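Local atomic coordinates of putative antitoxin HigA3 (Mycobacterium tuberculosis H37Rv, PDB entry 6LTZ), a protein that binds DNA through a helix-turn-helix domain and is the putative antitoxin of a type II toxin-antitoxin system, its cognate toxin probably being HigB3. Residues E43-K46 against H50-Q53; A58-S63 against L83-A88. All coordinates share one frame; numbering follows the deposited sequence.

Interaction 1. Residues E43-K46 against H50-Q53; sequences EIRK and HARQ
Arg45 reaches from helix 41-47 to the backbone of Ala51 in the loop that leads into helix 53-60, a link between the first two helices of a Cro/C1-type helix-turn-helix domain. Its NH1 donates a hydrogen bond to Ala51 O at 2.9 Å, with an N-H...O angle of 158°. The bond uses a lone pair in the carbonyl plane, and the oxygen in turn sits at the guanidinium edge, 9° out of that plane, so each flat group meets the other in its own plane. The aliphatic part of the same side chain also closes on this oxygen, CG and CD of Arg45 each lying 3.3 Å from Ala51 O. With CG anti to the backbone N (chi1 175°) the chain runs out extended from the helix, and a bend at chi3 then turns the guanidinium back to the carbonyl it has just passed.

Gln53 comes in over one face of the guanidinium: its CG is 3.6 Å from Arg45 NH2, and the two side chains cross at about a right angle. This is packing of a methylene on a flat cation; Arg45 NE and Gln53 NE2 both turn instead to Glu71 in helix 64-72. Arg45 NE forms a salt bridge with Glu71 OE1, and Gln53 NE2 a hydrogen bond with Glu71 OE2; one carboxylate thus engages both side chains, an oxygen for each. Arg45 NH2 is hydrogen-bonded to a glycerol, probably from the crystallisation liquor.

Ala51 is held through its other backbone group as well. A water molecule donates to Arg45 O at 2.8 Å and accepts from Ala51 N at 3.0 Å, bridging the helix and the loop beside the direct bond.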
loop_
_atom_site.group_PDB
_atom_site.type_symbol
_atom_site.label_atom_id
_atom_site.label_comp_id
_atom_site.label_asym_id
_atom_site.label_seq_id
_atom_site.Cartn_x
_atom_site.Cartn_y
_atom_site.Cartn_z
ATOM N N GLU A 43 15.811 0.672 6.317
ATOM C CA GLU A 43 16.753 1.261 5.361
ATOM C C GLU A 43 16.375 2.694 5.033
ATOM O O GLU A 43 17.209 3.605 5.039
ATOM C CB GLU A 43 16.783 0.448 4.065
ATOM C CG GLU A 43 17.961 -0.490 3.903
ATOM C CD GLU A 43 17.882 -1.280 2.608
ATOM O OE1 GLU A 43 16.905 -2.038 2.428
ATOM O OE2 GLU A 43 18.788 -1.127 1.760
ATOM N N ILE A 44 15.094 2.856 4.727
ATOM C CA ILE A 44 14.491 4.138 4.415
ATOM C C ILE A 44 14.656 5.124 5.569
ATOM O O ILE A 44 15.137 6.239 5.375
ATOM C CB ILE A 44 12.996 3.950 4.082
ATOM C CG1 ILE A 44 12.846 3.135 2.797
ATOM C CG2 ILE A 44 12.290 5.272 3.951
ATOM C CD1 ILE A 44 11.431 2.702 2.503
ATOM N N ARG A 45 14.270 4.699 6.767
ATOM C CA ARG A 45 14.363 5.545 7.954
ATOM C C ARG A 45 15.789 6.044 8.169
ATOM O O ARG A 45 16.014 7.237 8.361
ATOM C CB ARG A 45 13.872 4.788 9.196
ATOM C CG ARG A 45 14.043 5.564 10.500
ATOM C CD ARG A 45 13.288 4.921 11.661
ATOM N NE ARG A 45 13.689 3.536 11.897
ATOM C CZ ARG A 45 14.829 3.172 12.476
ATOM N NH1 ARG A 45 15.698 4.094 12.874
ATOM N NH2 ARG A 45 15.105 1.885 12.649
ATOM N N LYS A 46 16.752 5.129 8.097
ATOM C CA LYS A 46 18.141 5.443 8.427
ATOM C C LYS A 46 18.842 6.338 7.402
ATOM O O LYS A 46 19.815 7.013 7.731
ATOM C CB LYS A 46 18.936 4.148 8.605
ATOM C CG LYS A 46 18.542 3.344 9.840
ATOM C CD LYS A 46 19.153 1.950 9.819
ATOM C CE LYS A 46 19.663 1.542 11.194
ATOM N NZ LYS A 46 18.674 0.728 11.954
ATOM N N HIS A 50 17.430 11.026 10.966
ATOM C CA HIS A 50 18.039 10.440 12.149
ATOM C C HIS A 50 17.004 9.959 13.147
ATOM O O HIS A 50 17.304 9.784 14.324
ATOM C CB HIS A 50 18.979 11.457 12.795
ATOM C CG HIS A 50 20.096 11.885 11.896
ATOM N ND1 HIS A 50 20.019 12.998 11.087
ATOM C CD2 HIS A 50 21.312 11.336 11.666
ATOM C CE1 HIS A 50 21.143 13.122 10.403
ATOM N NE2 HIS A 50 21.944 12.125 10.736
ATOM N N ALA A 51 15.784 9.729 12.673
ATOM C CA ALA A 51 14.736 9.216 13.546
ATOM C C ALA A 51 15.047 7.786 13.960
ATOM O O ALA A 51 15.409 6.953 13.126
ATOM C CB ALA A 51 13.373 9.289 12.858
ATOM N N ARG A 52 14.914 7.515 15.256
ATOM C CA ARG A 52 15.054 6.166 15.785
ATOM C C ARG A 52 13.674 5.547 15.921
ATOM O O ARG A 52 12.670 6.229 15.719
ATOM C CB ARG A 52 15.767 6.190 17.138
ATOM C CG ARG A 52 17.030 7.031 17.141
ATOM C CD ARG A 52 18.138 6.362 16.351
ATOM N NE ARG A 52 18.574 5.121 16.983
ATOM C CZ ARG A 52 19.500 5.056 17.934
ATOM N NH1 ARG A 52 20.086 6.165 18.367
ATOM N NH2 ARG A 52 19.835 3.885 18.455
ATOM N N GLN A 53 13.618 4.270 16.284
ATOM C CA GLN A 53 12.350 3.548 16.335
ATOM C C GLN A 53 11.364 4.152 17.319
ATOM O O GLN A 53 10.173 4.237 17.029
ATOM C CB GLN A 53 12.580 2.079 16.685
ATOM C CG GLN A 53 12.929 1.212 15.492
ATOM C CD GLN A 53 12.833 -0.267 15.810
ATOM O OE1 GLN A 53 12.626 -0.652 16.962
ATOM N NE2 GLN A 53 12.978 -1.104 14.790
HETATM O O HOH W 1 14.854 9.309 9.806
#

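Interaction 2. Residues A58-S63 against L83-A88; sequences ALMGVS and LQAYVA
Met60 meets Tyr86 with its sulfur at the edge of the ring, not over the face: SD is 5.3 Å from the centroid of the Tyr86 ring, on a line 76° off the ring normal. The nearest ring atom is CD1 of Tyr86, 4.0 Å from Met60 SD, yet the sulfur is closer still to the tyrosine backbone, with Tyr86 CA 3.7 Å away. SD is thus lodged at the root of the aromatic side chain, where CB and the ring edge meet. Although the Tyr86 side chain leads away from helix 53-60, its CB still touches the sulfur. A chi1 of 177° sets the ring on the far side of CB from the tyrosine's own backbone nitrogen, and the hydroxyl at its end is hydrogen-bonded to Glu71 in helix 64-72.

This Met-aromatic contact joins the first helix of the predicted DNA-binding helix-turn-helix motif to helix 80-89 of the same Cro/C1-type domain. Met60 stands at the end of its helix, which closes in a Schellman motif: Gly61, with positive phi, is the C' residue, with a weak hydrogen bond from Gly61 N to Ala58 O.

From that position the methionine chain runs straight as far as SD, then bends at chi3 (65°), which lays the terminal methyl against helix 80-89. Ala85 points its CB toward helix 53-60, and Met60 CE lies 4.1 Å from that CB and 3.9 Å from Tyr86 N. Further back along the chain, CG of Met60 rests 3.8 Å from Ala85 O.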
loop_
_atom_site.group_PDB
_atom_site.type_symbol
_atom_site.label_atom_id
_atom_site.label_comp_id
_atom_site.label_asym_id
_atom_site.label_seq_id
_atom_site.Cartn_x
_atom_site.Cartn_y
_atom_site.Cartn_z
ATOM N N ALA A 58 6.469 7.266 18.615
ATOM C CA ALA A 58 5.826 8.405 19.260
ATOM C C ALA A 58 5.049 9.238 18.244
ATOM O O ALA A 58 3.940 9.690 18.518
ATOM C CB ALA A 58 6.851 9.267 19.973
ATOM N N LEU A 59 5.639 9.432 17.072
ATOM C CA LEU A 59 5.004 10.219 16.023
ATOM C C LEU A 59 3.733 9.549 15.514
ATOM O O LEU A 59 2.743 10.224 15.236
ATOM C CB LEU A 59 5.990 10.459 14.875
ATOM C CG LEU A 59 7.062 11.492 15.226
ATOM C CD1 LEU A 59 8.261 11.401 14.294
ATOM C CD2 LEU A 59 6.456 12.888 15.178
ATOM N N MET A 60 3.766 8.223 15.409
ATOM C CA MET A 60 2.620 7.435 14.949
ATOM C C MET A 60 1.586 7.200 16.046
ATOM O O MET A 60 0.451 6.812 15.768
ATOM C CB MET A 60 3.083 6.078 14.420
ATOM C CG MET A 60 3.938 6.127 13.178
ATOM S SD MET A 60 4.497 4.477 12.711
ATOM C CE MET A 60 2.936 3.688 12.311
ATOM N N GLY A 61 1.989 7.410 17.292
ATOM C CA GLY A 61 1.141 7.084 18.424
ATOM C C GLY A 61 0.894 5.591 18.547
ATOM O O GLY A 61 -0.220 5.163 18.849
ATOM N N VAL A 62 1.929 4.792 18.296
ATOM C CA VAL A 62 1.833 3.341 18.433
ATOM C C VAL A 62 2.978 2.795 19.277
ATOM O O VAL A 62 3.906 3.523 19.636
ATOM C CB VAL A 62 1.850 2.622 17.066
ATOM C CG1 VAL A 62 0.714 3.116 16.180
ATOM C CG2 VAL A 62 3.197 2.808 16.380
ATOM N N SER A 63 2.900 1.504 19.585
ATOM C CA SER A 63 3.944 0.818 20.337
ATOM C C SER A 63 5.250 0.772 19.555
ATOM O O SER A 63 5.245 0.770 18.326
ATOM C CB SER A 63 3.499 -0.606 20.682
ATOM O OG SER A 63 3.878 -1.519 19.664
ATOM N N LEU A 83 1.104 1.809 6.886
ATOM C CA LEU A 83 2.259 2.188 6.088
ATOM C C LEU A 83 2.231 3.689 5.797
ATOM O O LEU A 83 3.271 4.349 5.806
ATOM C CB LEU A 83 2.298 1.395 4.780
ATOM C CG LEU A 83 3.492 1.667 3.866
ATOM C CD1 LEU A 83 4.804 1.398 4.594
ATOM C CD2 LEU A 83 3.411 0.818 2.599
ATOM N N GLN A 84 1.040 4.225 5.546
ATOM C CA GLN A 84 0.897 5.661 5.286
ATOM C C GLN A 84 1.407 6.468 6.478
ATOM O O GLN A 84 2.126 7.453 6.314
ATOM C CB GLN A 84 -0.563 6.017 4.985
ATOM C CG GLN A 84 -0.781 7.412 4.367
ATOM C CD GLN A 84 -0.817 8.533 5.396
ATOM O OE1 GLN A 84 -1.135 8.311 6.564
ATOM N NE2 GLN A 84 -0.494 9.750 4.960
ATOM N N ALA A 85 1.041 6.022 7.676
ATOM C CA ALA A 85 1.374 6.719 8.914
ATOM C C ALA A 85 2.863 6.648 9.222
ATOM O O ALA A 85 3.451 7.598 9.746
ATOM C CB ALA A 85 0.573 6.139 10.069
ATOM N N TYR A 86 3.460 5.506 8.905
ATOM C CA TYR A 86 4.883 5.302 9.103
ATOM C C TYR A 86 5.683 6.241 8.201
ATOM O O TYR A 86 6.564 6.957 8.668
ATOM C CB TYR A 86 5.246 3.839 8.832
ATOM C CG TYR A 86 6.717 3.528 8.950
ATOM C CD1 TYR A 86 7.275 3.164 10.170
ATOM C CD2 TYR A 86 7.548 3.602 7.846
ATOM C CE1 TYR A 86 8.626 2.880 10.277
ATOM C CE2 TYR A 86 8.894 3.323 7.943
ATOM C CZ TYR A 86 9.426 2.961 9.163
ATOM O OH TYR A 86 10.766 2.679 9.254
ATOM N N VAL A 87 5.368 6.242 6.907
ATOM C CA VAL A 87 6.056 7.121 5.968
ATOM C C VAL A 87 5.822 8.589 6.332
ATOM O O VAL A 87 6.736 9.408 6.249
ATOM C CB VAL A 87 5.610 6.845 4.508
ATOM C CG1 VAL A 87 6.198 7.878 3.552
ATOM C CG2 VAL A 87 6.025 5.436 4.089
ATOM N N ALA A 88 4.607 8.917 6.763
ATOM C CA ALA A 88 4.298 10.286 7.168
ATOM C C ALA A 88 5.131 10.718 8.376
ATOM O O ALA A 88 5.559 11.871 8.470
ATOM C CB ALA A 88 2.819 10.430 7.473
#

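How the interactions relate
Interactions 1 and 2 lie at the beginning and end of helix 53-60, and their centres are 12 Å apart. Interaction 1 ties the entrance of that helix to helix 41-47, whereas interaction 2 packs its last turn on helix 80-89. They touch directly where Arg45 CB meets Tyr86 OH at 3.8 Å. Glu71 of helix 64-72 connects them further, since its OE1 receives both Arg45 NE of interaction 1 and Tyr86 OH of interaction 2. The glycerol lies at interaction 1, about 3 Å from the Arg45 side chain. Gln53 and segment 58-63 fall within the predicted DNA-binding motif, residues 53-72, so the two contacts meet its first helix near both ends.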